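PDB 6U1U: ANGPTL4 C-terminal chain from Homo sapiens, which inactivates lipoprotein lipase as part of its whole parent protein and so regulates triglyceride clearance, this chain being the C-terminal fibrinogen-like domain. Local coordinates for residues W40-R45 and G69-G74; Q44-G49 and Q207-L212; N54-A59 and S143-D148. One frame throughout, in Å; residues are numbered along the deposited sequence.

Overall arrangement
All three contacts lie in the fibrinogen-like domain. Interactions 1 and 2 lie on the two flanks of one strand, 38-46: strand 71-72 pairs with it in interaction 1 and strand 208-215 in interaction 2, their centres about 8 Å apart, and they share Gln-44 and Arg-45. Interaction 3, where a loop meets the start of helix 57-62, has its centre about 17 Å from that of interaction 1, which it touches through Trp-72 packing against Ala-59, and about 19 Å from that of interaction 2, which it does not touch. Along the chain the order is 40-49, 54-59, 69-74, 143-148, 207-212. The final strand thus ties the C-terminus into the sheet, with palmitic acid bound near Met-211.

Interaction 1 (W40-R45 and G69-G74); sequences WTVIQR and GEFWLG
Gly-69 gives its carbonyl oxygen to the side chain of Arg-45, two nitrogens of which, NE and NH2, converge on that one oxygen. Arg-45 NE is 2.9 Å and NH2 3.0 Å from Gly-69 O, an atom lying in the guanidinium plane. The arginine runs out straight from the backbone and then bends at chi3 (73°), turning the guanidinium toward this oxygen. Glu-70 adds a CA-H...O contact of 3.1 Å from its CA to Arg-45 O, while its carboxylate takes the backbone N-H groups of His-47, Asp-48, Gly-49 and Val-51. Phe-71 is the hydrogen-bonded antiparallel partner of Arg-45, with both backbone N...O distances 3.0 Å (Phe-71 N to Arg-45 O, Arg-45 N to Phe-71 O). Its ring puts CE2 over one face of the guanidinium, the two planes 75° apart, and CZ presses on Val-42 CG1 at 3.4 Å. Here the short strand 71-72 lies along one flank of strand 38-46 in the main sheet of the fibrinogen-like fold; on the other flank Ile-43 and Gln-44 form a classic beta bulge opposite Met-211. Trp-72 then forms the non-hydrogen-bonded pair with Gln-44, whose CG meets the indole edge at CE3, 3.6 Å away; the indole NE1 of Trp-72 bonds to Tyr-60 O. Leu-73 N donates to Ile-43 O from above the carbonyl plane (2.9 Å), and its CD2 packs on Thr-41 CG2. A water donates to the same Ile-43 O, sits over the Trp-72 ring and accepts from Gly-74 N, just before helix 75-82.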
loop_
_atom_site.group_PDB
_atom_site.type_symbol
_atom_site.label_atom_id
_atom_site.label_comp_id
_atom_site.label_asym_id
_atom_site.label_seq_id
_atom_site.Cartn_x
_atom_site.Cartn_y
_atom_site.Cartn_z
ATOM N N TRP A 40 -10.162 9.038 -6.231
ATOM C CA TRP A 40 -9.060 8.288 -5.634
ATOM C C TRP A 40 -8.876 6.967 -6.362
ATOM O O TRP A 40 -9.855 6.300 -6.696
ATOM C CB TRP A 40 -9.354 7.953 -4.171
ATOM C CG TRP A 40 -9.421 9.148 -3.323
ATOM C CD1 TRP A 40 -10.517 10.010 -3.182
ATOM C CD2 TRP A 40 -8.401 9.649 -2.444
ATOM N NE1 TRP A 40 -10.205 11.016 -2.271
ATOM C CE2 TRP A 40 -8.927 10.815 -1.808
ATOM C CE3 TRP A 40 -7.106 9.223 -2.116
ATOM C CZ2 TRP A 40 -8.197 11.560 -0.876
ATOM C CZ3 TRP A 40 -6.369 9.999 -1.172
ATOM C CH2 TRP A 40 -6.943 11.130 -0.558
ATOM N N THR A 41 -7.629 6.583 -6.624
ATOM C CA THR A 41 -7.379 5.265 -7.216
ATOM C C THR A 41 -7.137 4.255 -6.110
ATOM O O THR A 41 -6.280 4.483 -5.260
ATOM C CB THR A 41 -6.144 5.313 -8.096
ATOM O OG1 THR A 41 -6.350 6.323 -9.098
ATOM C CG2 THR A 41 -5.908 3.898 -8.735
ATOM N N VAL A 42 -7.864 3.144 -6.120
ATOM C CA VAL A 42 -7.646 2.132 -5.086
ATOM C C VAL A 42 -6.432 1.307 -5.508
ATOM O O VAL A 42 -6.429 0.728 -6.596
ATOM C CB VAL A 42 -8.871 1.220 -4.927
ATOM C CG1 VAL A 42 -8.560 0.128 -3.869
ATOM C CG2 VAL A 42 -10.120 2.055 -4.548
ATOM N N ILE A 43 -5.401 1.240 -4.655
ATOM C CA ILE A 43 -4.202 0.494 -5.027
ATOM C C ILE A 43 -4.070 -0.824 -4.289
ATOM O O ILE A 43 -3.221 -1.650 -4.680
ATOM C CB ILE A 43 -2.927 1.343 -4.855
ATOM C CG1 ILE A 43 -2.582 1.552 -3.377
ATOM C CG2 ILE A 43 -3.122 2.672 -5.577
ATOM C CD1 ILE A 43 -1.144 2.213 -3.173
ATOM N N GLN A 44 -4.889 -1.064 -3.275
ATOM C CA GLN A 44 -4.818 -2.310 -2.523
ATOM C C GLN A 44 -6.155 -2.449 -1.818
ATOM O O GLN A 44 -6.695 -1.443 -1.327
ATOM C CB GLN A 44 -3.687 -2.260 -1.493
ATOM C CG GLN A 44 -3.454 -3.624 -0.770
ATOM C CD GLN A 44 -4.008 -3.680 0.664
ATOM O OE1 GLN A 44 -5.013 -3.055 0.972
ATOM N NE2 GLN A 44 -3.353 -4.462 1.545
ATOM N N ARG A 45 -6.668 -3.681 -1.749
ATOM C CA ARG A 45 -7.912 -3.918 -1.015
ATOM C C ARG A 45 -7.910 -5.352 -0.512
ATOM O O ARG A 45 -7.630 -6.278 -1.285
ATOM C CB ARG A 45 -9.134 -3.663 -1.937
ATOM C CG ARG A 45 -10.481 -3.891 -1.264
ATOM C CD ARG A 45 -11.615 -3.272 -2.126
ATOM N NE ARG A 45 -11.812 -4.098 -3.307
ATOM C CZ ARG A 45 -12.509 -3.729 -4.386
ATOM N NH1 ARG A 45 -13.074 -2.509 -4.432
ATOM N NH2 ARG A 45 -12.635 -4.579 -5.401
ATOM N N GLY A 69 -12.619 -7.987 -6.193
ATOM C CA GLY A 69 -12.453 -8.520 -4.848
ATOM C C GLY A 69 -11.181 -7.973 -4.201
ATOM O O GLY A 69 -10.967 -6.757 -4.241
ATOM N N GLU A 70 -10.318 -8.830 -3.636
ATOM C CA GLU A 70 -9.042 -8.381 -3.061
ATOM C C GLU A 70 -7.975 -8.268 -4.149
ATOM O O GLU A 70 -7.899 -9.124 -5.046
ATOM C CB GLU A 70 -8.535 -9.370 -2.014
ATOM C CG GLU A 70 -9.512 -9.679 -0.872
ATOM C CD GLU A 70 -8.839 -10.561 0.156
ATOM O OE1 GLU A 70 -8.192 -11.557 -0.264
ATOM O OE2 GLU A 70 -8.897 -10.231 1.374
ATOM N N PHE A 71 -7.115 -7.243 -4.053
ATOM C CA PHE A 71 -6.130 -7.089 -5.114
ATOM C C PHE A 71 -5.013 -6.158 -4.680
ATOM O O PHE A 71 -5.129 -5.390 -3.708
ATOM C CB PHE A 71 -6.778 -6.554 -6.408
ATOM C CG PHE A 71 -7.321 -5.117 -6.280
ATOM C CD1 PHE A 71 -6.478 -4.023 -6.421
ATOM C CD2 PHE A 71 -8.666 -4.899 -6.027
ATOM C CE1 PHE A 71 -6.946 -2.725 -6.291
ATOM C CE2 PHE A 71 -9.167 -3.609 -5.923
ATOM C CZ PHE A 71 -8.326 -2.526 -6.029
ATOM N N TRP A 72 -3.943 -6.203 -5.469
ATOM C CA TRP A 72 -2.833 -5.262 -5.428
ATOM C C TRP A 72 -2.717 -4.688 -6.839
ATOM O O TRP A 72 -2.556 -5.463 -7.782
ATOM C CB TRP A 72 -1.539 -6.002 -5.027
ATOM C CG TRP A 72 -0.306 -5.156 -5.088
ATOM C CD1 TRP A 72 0.699 -5.208 -6.014
ATOM C CD2 TRP A 72 0.061 -4.141 -4.146
ATOM N NE1 TRP A 72 1.656 -4.238 -5.722
ATOM C CE2 TRP A 72 1.290 -3.598 -4.568
ATOM C CE3 TRP A 72 -0.547 -3.630 -2.977
ATOM C CZ2 TRP A 72 1.948 -2.573 -3.850
ATOM C CZ3 TRP A 72 0.086 -2.631 -2.269
ATOM C CH2 TRP A 72 1.328 -2.102 -2.710
ATOM N N LEU A 73 -2.855 -3.358 -7.000
ATOM C CA LEU A 73 -2.912 -2.791 -8.362
ATOM C C LEU A 73 -1.599 -3.011 -9.112
ATOM O O LEU A 73 -1.601 -3.351 -10.310
ATOM C CB LEU A 73 -3.238 -1.302 -8.302
ATOM C CG LEU A 73 -3.182 -0.505 -9.616
ATOM C CD1 LEU A 73 -4.175 -1.148 -10.626
ATOM C CD2 LEU A 73 -3.523 0.951 -9.392
ATOM N N GLY A 74 -0.473 -2.831 -8.425
ATOM C CA GLY A 74 0.842 -3.044 -9.096
ATOM C C GLY A 74 1.641 -1.754 -9.024
ATOM O O GLY A 74 1.179 -0.678 -9.372
HETATM O O HOH W 1 -0.578 -1.340 -5.804
#

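Interaction 2 (Q44-G49 and Q207-L212)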
loop_
_atom_site.group_PDB
_atom_site.type_symbol
_atom_site.label_atom_id
_atom_site.label_comp_id
_atom_site.label_asym_id
_atom_site.label_seq_id
_atom_site.Cartn_x
_atom_site.Cartn_y
_atom_site.Cartn_z
ATOM N N GLN A 44 -4.889 -1.064 -3.275
ATOM C CA GLN A 44 -4.818 -2.310 -2.523
ATOM C C GLN A 44 -6.155 -2.449 -1.818
ATOM O O GLN A 44 -6.695 -1.443 -1.327
ATOM C CB GLN A 44 -3.687 -2.260 -1.493
ATOM C CG GLN A 44 -3.454 -3.624 -0.770
ATOM C CD GLN A 44 -4.008 -3.680 0.664
ATOM O OE1 GLN A 44 -5.013 -3.055 0.972
ATOM N NE2 GLN A 44 -3.353 -4.462 1.545
ATOM N N ARG A 45 -6.668 -3.681 -1.749
ATOM C CA ARG A 45 -7.912 -3.918 -1.015
ATOM C C ARG A 45 -7.910 -5.352 -0.512
ATOM O O ARG A 45 -7.630 -6.278 -1.285
ATOM C CB ARG A 45 -9.134 -3.663 -1.937
ATOM C CG ARG A 45 -10.481 -3.891 -1.264
ATOM C CD ARG A 45 -11.615 -3.272 -2.126
ATOM N NE ARG A 45 -11.812 -4.098 -3.307
ATOM C CZ ARG A 45 -12.509 -3.729 -4.386
ATOM N NH1 ARG A 45 -13.074 -2.509 -4.432
ATOM N NH2 ARG A 45 -12.635 -4.579 -5.401
ATOM N N ARG A 46 -8.161 -5.523 0.790
ATOM C CA ARG A 46 -8.196 -6.866 1.432
ATOM C C ARG A 46 -9.401 -6.909 2.375
ATOM O O ARG A 46 -9.669 -5.876 3.020
ATOM C CB ARG A 46 -6.889 -7.132 2.186
ATOM C CG ARG A 46 -5.650 -7.130 1.301
ATOM C CD ARG A 46 -4.427 -7.670 2.018
ATOM N NE ARG A 46 -4.405 -9.125 2.057
ATOM C CZ ARG A 46 -3.453 -9.847 2.636
ATOM N NH1 ARG A 46 -2.436 -9.248 3.230
ATOM N NH2 ARG A 46 -3.521 -11.166 2.620
ATOM N N HIS A 47 -10.085 -8.056 2.465
ATOM C CA HIS A 47 -11.278 -8.124 3.310
ATOM C C HIS A 47 -11.723 -9.540 3.663
ATOM O O HIS A 47 -12.589 -9.689 4.536
ATOM C CB HIS A 47 -12.474 -7.412 2.670
ATOM C CG HIS A 47 -12.692 -7.768 1.241
ATOM N ND1 HIS A 47 -12.533 -6.859 0.217
ATOM C CD2 HIS A 47 -13.032 -8.941 0.654
ATOM C CE1 HIS A 47 -12.771 -7.456 -0.939
ATOM N NE2 HIS A 47 -13.082 -8.716 -0.700
ATOM N N ASP A 48 -11.159 -10.573 3.011
ATOM C CA ASP A 48 -11.576 -11.938 3.347
ATOM C C ASP A 48 -10.496 -13.015 3.201
ATOM O O ASP A 48 -10.784 -14.188 3.477
ATOM C CB ASP A 48 -12.833 -12.302 2.510
ATOM C CG ASP A 48 -12.566 -12.392 0.997
ATOM O OD1 ASP A 48 -11.427 -12.219 0.536
ATOM O OD2 ASP A 48 -13.548 -12.618 0.245
ATOM N N GLY A 49 -9.276 -12.689 2.783
ATOM C CA GLY A 49 -8.269 -13.708 2.637
ATOM C C GLY A 49 -8.431 -14.641 1.457
ATOM O O GLY A 49 -7.787 -15.701 1.431
ATOM N N GLN A 207 -8.957 -7.038 9.903
ATOM C CA GLN A 207 -10.014 -7.703 9.155
ATOM C C GLN A 207 -10.076 -7.231 7.707
ATOM O O GLN A 207 -10.441 -8.013 6.823
ATOM C CB GLN A 207 -11.366 -7.480 9.846
ATOM C CG GLN A 207 -12.507 -8.295 9.228
ATOM C CD GLN A 207 -13.897 -7.798 9.600
ATOM O OE1 GLN A 207 -14.119 -7.267 10.693
ATOM N NE2 GLN A 207 -14.851 -8.002 8.702
ATOM N N ALA A 208 -9.759 -5.958 7.450
ATOM C CA ALA A 208 -9.875 -5.413 6.100
ATOM C C ALA A 208 -8.960 -4.201 5.987
ATOM O O ALA A 208 -8.681 -3.524 6.980
ATOM C CB ALA A 208 -11.321 -5.028 5.745
ATOM N N THR A 209 -8.450 -3.969 4.769
ATOM C CA THR A 209 -7.588 -2.828 4.499
ATOM C C THR A 209 -7.957 -2.264 3.136
ATOM O O THR A 209 -8.361 -3.005 2.235
ATOM C CB THR A 209 -6.071 -3.203 4.492
ATOM O OG1 THR A 209 -5.789 -4.111 3.403
ATOM C CG2 THR A 209 -5.655 -3.897 5.790
ATOM N N THR A 210 -7.783 -0.949 2.975
ATOM C CA THR A 210 -7.844 -0.324 1.659
ATOM C C THR A 210 -6.777 0.746 1.612
ATOM O O THR A 210 -6.634 1.512 2.576
ATOM C CB THR A 210 -9.200 0.359 1.389
ATOM O OG1 THR A 210 -10.267 -0.530 1.731
ATOM C CG2 THR A 210 -9.330 0.709 -0.093
ATOM N N MET A 211 -6.046 0.824 0.506
ATOM C CA MET A 211 -5.104 1.924 0.285
ATOM C C MET A 211 -5.494 2.654 -0.994
ATOM O O MET A 211 -5.808 2.006 -2.010
ATOM C CB MET A 211 -3.658 1.403 0.163
ATOM C CG MET A 211 -3.251 0.547 1.359
ATOM S SD MET A 211 -1.614 -0.190 1.120
ATOM C CE MET A 211 -0.676 1.316 1.281
ATOM N N LEU A 212 -5.512 3.987 -0.940
ATOM C CA LEU A 212 -5.923 4.766 -2.098
ATOM C C LEU A 212 -4.918 5.882 -2.324
ATOM O O LEU A 212 -4.314 6.366 -1.377
ATOM C CB LEU A 212 -7.310 5.393 -1.887
ATOM C CG LEU A 212 -8.393 4.378 -1.454
ATOM C CD1 LEU A 212 -8.490 4.390 0.075
ATOM C CD2 LEU A 212 -9.763 4.795 -2.047
#
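Thr-209 OG1 donates to the amide oxygen of Gln-44, and the 2.8 Å from Thr-209 OG1 to Gln-44 OE1 is the shortest polar bond between these strands. The hydroxyl lies in the amide plane on a lone pair, with a C=O...O angle of 105°, so it comes in from beside the carbonyl. Gln-44 reaches it through a bend at chi2 (-104°) that folds the amide back over the neighbouring strand. The other end of that amide, NE2, bonds to Asn-176 OD1, and Gln-44 CB rests 3.9 Å from Met-211 SD. Arg-46 runs alongside Thr-209, pointing the same way, its CB 3.4 Å from Thr-209 OG1; its guanidinium goes on to Gly-177 O and Leu-175 O and makes a cation-pi contact with Phe-53. The backbones carrying these side chains pair antiparallel. Arg-46 and Thr-209 exchange two bonds, Arg-46 N to Thr-209 O and Thr-209 N to Arg-46 O, each 2.9 Å. Arg-45 and Thr-210 make the non-hydrogen-bonded pair and turn to the opposite face. Met-211 N gives a sound bond to Gln-44 O (3.0 Å), but Gln-44 N to Met-211 O is weak; Met-211 O also takes the N-H of Ile-43, as both residues of the bulge face it. A leucine in place of Gln-44 would probably leave Thr-209 OG1 and Asn-176 OD1 without their amide partner. Beside Met-211, then, the buried amide oxygen of Gln-44 and the hydroxyl of Thr-209 satisfy each other, and through Gln-44 and Arg-46 the 175-177 loop is fastened to the fibrinogen-like sheet.

Interaction 3 (N54-A59 and S143-D148)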
loop_
_atom_site.group_PDB
_atom_site.type_symbol
_atom_site.label_atom_id
_atom_site.label_comp_id
_atom_site.label_asym_id
_atom_site.label_seq_id
_atom_site.Cartn_x
_atom_site.Cartn_y
_atom_site.Cartn_z
ATOM N N ASN A 54 1.348 -13.597 -0.827
ATOM C CA ASN A 54 2.753 -13.928 -0.638
ATOM C C ASN A 54 3.371 -14.221 -2.003
ATOM O O ASN A 54 3.500 -15.373 -2.433
ATOM C CB ASN A 54 2.921 -15.089 0.324
ATOM C CG ASN A 54 4.371 -15.259 0.707
ATOM O OD1 ASN A 54 5.047 -14.269 1.040
ATOM N ND2 ASN A 54 4.888 -16.483 0.581
ATOM N N ARG A 55 3.691 -13.133 -2.690
ATOM C CA ARG A 55 4.224 -13.190 -4.068
ATOM C C ARG A 55 5.551 -12.450 -4.221
ATOM O O ARG A 55 5.851 -11.595 -3.433
ATOM C CB ARG A 55 3.197 -12.653 -5.061
ATOM C CG ARG A 55 1.783 -13.129 -4.801
ATOM C CD ARG A 55 0.926 -13.154 -6.035
ATOM N NE ARG A 55 -0.429 -13.470 -5.671
ATOM C CZ ARG A 55 -1.362 -13.817 -6.518
ATOM N NH1 ARG A 55 -1.076 -13.894 -7.802
ATOM N NH2 ARG A 55 -2.564 -14.092 -6.076
ATOM N N PRO A 56 6.291 -12.760 -5.297
ATOM C CA PRO A 56 7.590 -12.198 -5.563
ATOM C C PRO A 56 7.522 -10.806 -6.196
ATOM O O PRO A 56 6.497 -10.348 -6.507
ATOM C CB PRO A 56 8.265 -13.177 -6.530
ATOM C CG PRO A 56 7.189 -14.143 -6.933
ATOM C CD PRO A 56 5.885 -13.672 -6.340
ATOM N N TRP A 57 8.700 -10.243 -6.404
ATOM C CA TRP A 57 8.856 -8.868 -6.923
ATOM C C TRP A 57 8.037 -8.634 -8.192
ATOM O O TRP A 57 7.344 -7.664 -8.257
ATOM C CB TRP A 57 10.327 -8.593 -7.197
ATOM C CG TRP A 57 10.564 -7.191 -7.641
ATOM C CD1 TRP A 57 10.683 -6.729 -8.911
ATOM C CD2 TRP A 57 10.656 -6.044 -6.792
ATOM N NE1 TRP A 57 10.851 -5.376 -8.905
ATOM C CE2 TRP A 57 10.844 -4.928 -7.619
ATOM C CE3 TRP A 57 10.602 -5.857 -5.417
ATOM C CZ2 TRP A 57 10.987 -3.647 -7.103
ATOM C CZ3 TRP A 57 10.755 -4.600 -4.910
ATOM C CH2 TRP A 57 10.942 -3.510 -5.742
ATOM N N GLU A 58 8.149 -9.531 -9.156
ATOM C CA GLU A 58 7.490 -9.216 -10.421
ATOM C C GLU A 58 5.985 -9.128 -10.270
ATOM O O GLU A 58 5.327 -8.377 -11.003
ATOM C CB GLU A 58 7.844 -10.268 -11.477
ATOM C CG GLU A 58 9.288 -10.128 -12.013
ATOM C CD GLU A 58 9.569 -8.756 -12.641
ATOM O OE1 GLU A 58 8.732 -8.282 -13.441
ATOM O OE2 GLU A 58 10.614 -8.145 -12.314
ATOM N N ALA A 59 5.410 -9.905 -9.350
ATOM C CA ALA A 59 3.973 -9.828 -9.142
ATOM C C ALA A 59 3.600 -8.528 -8.448
ATOM O O ALA A 59 2.550 -7.945 -8.729
ATOM C CB ALA A 59 3.485 -11.000 -8.302
ATOM N N SER A 143 10.007 -4.021 -0.632
ATOM C CA SER A 143 10.749 -5.290 -0.584
ATOM C C SER A 143 9.807 -6.481 -0.685
ATOM O O SER A 143 8.706 -6.471 -0.133
ATOM C CB SER A 143 11.576 -5.442 0.739
ATOM O OG SER A 143 12.646 -4.506 0.770
ATOM N N THR A 144 10.269 -7.537 -1.368
ATOM C CA THR A 144 9.596 -8.828 -1.441
ATOM C C THR A 144 10.626 -9.886 -1.052
ATOM O O THR A 144 11.808 -9.582 -0.904
ATOM C CB THR A 144 9.088 -9.128 -2.866
ATOM O OG1 THR A 144 10.192 -9.052 -3.794
ATOM C CG2 THR A 144 8.027 -8.084 -3.274
ATOM N N TRP A 145 10.183 -11.142 -0.898
ATOM C CA TRP A 145 11.117 -12.138 -0.365
ATOM C C TRP A 145 12.306 -12.347 -1.297
ATOM O O TRP A 145 13.433 -12.596 -0.832
ATOM C CB TRP A 145 10.379 -13.452 -0.078
ATOM C CG TRP A 145 9.883 -14.167 -1.264
ATOM C CD1 TRP A 145 8.624 -14.131 -1.769
ATOM C CD2 TRP A 145 10.639 -15.040 -2.124
ATOM N NE1 TRP A 145 8.537 -14.927 -2.887
ATOM C CE2 TRP A 145 9.761 -15.491 -3.128
ATOM C CE3 TRP A 145 11.957 -15.490 -2.125
ATOM C CZ2 TRP A 145 10.159 -16.389 -4.134
ATOM C CZ3 TRP A 145 12.360 -16.370 -3.138
ATOM C CH2 TRP A 145 11.454 -16.808 -4.116
ATOM N N ASP A 146 12.105 -12.170 -2.601
ATOM C CA ASP A 146 13.191 -12.365 -3.547
ATOM C C ASP A 146 13.965 -11.094 -3.874
ATOM O O ASP A 146 14.950 -11.162 -4.631
ATOM C CB ASP A 146 12.642 -12.998 -4.840
ATOM C CG ASP A 146 11.626 -12.131 -5.542
ATOM O OD1 ASP A 146 10.812 -11.460 -4.849
ATOM O OD2 ASP A 146 11.627 -12.134 -6.795
ATOM N N GLN A 147 13.572 -9.943 -3.319
ATOM C CA GLN A 147 14.203 -8.667 -3.586
ATOM C C GLN A 147 14.016 -7.856 -2.305
ATOM O O GLN A 147 13.177 -6.947 -2.203
ATOM C CB GLN A 147 13.597 -7.935 -4.788
ATOM C CG GLN A 147 13.995 -8.479 -6.150
ATOM C CD GLN A 147 15.469 -8.222 -6.430
ATOM O OE1 GLN A 147 16.220 -9.156 -6.670
ATOM N NE2 GLN A 147 15.891 -6.963 -6.358
ATOM N N ASP A 148 14.773 -8.207 -1.269
ATOM C CA ASP A 148 14.587 -7.573 0.028
ATOM C C ASP A 148 15.738 -6.619 0.319
ATOM O O ASP A 148 16.897 -6.929 0.037
ATOM C CB ASP A 148 14.481 -8.608 1.144
ATOM C CG ASP A 148 14.289 -7.950 2.512
ATOM O OD1 ASP A 148 13.144 -7.559 2.853
ATOM O OD2 ASP A 148 15.300 -7.798 3.225
HETATM O O HOH W 2 6.037 -16.185 -3.703
HETATM O O HOH W 3 7.256 -11.283 -1.113
HETATM O O HOH W 4 10.166 -11.702 -9.099
#
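Chi1 of 56° in Thr-144 and 62° in Asp-146 brings Thr-144 OG1 and Asp-146 OD1 together beside the first turn of helix 57-62, where of the two only Asp-146 OD1 takes the Trp-57 N-H. Two donors hold Asp-146 OD1: Trp-57 N, 2.9 Å away on its syn lone pair, and Thr-144 OG1 at 2.7 Å, a bond made within the type I turn from Thr-144 to Gln-147. Pro-56, the N-cap residue, has no side-chain acceptor, and Asp-146 supplies one for the helix's N-terminal turn. Asp-146 OD2 extends the reach through a water to Glu-58 N. Trp-57 CG stands anti to its backbone N (chi1 -176°), which swings the indole across the side chains of Thr-144 and Gln-147: Thr-144 OG1 meets its edge, 3.6 Å from CE3, and Gln-147 CB comes within 3.7 Å of Trp-57 CE3. Trp-57 NE1 hydrogen-bonds to Glu-112 OE1. Nearer the solvent, Trp-145 packs on Pro-56, and separate waters link Trp-145 NE1 to Asn-54 O and Trp-145 N to Arg-55 O. One carboxylate from a loop far off in sequence thus takes the first N-H of the helix directly and the second through a water, and its negative charge probably suits the positive end of the helix dipole.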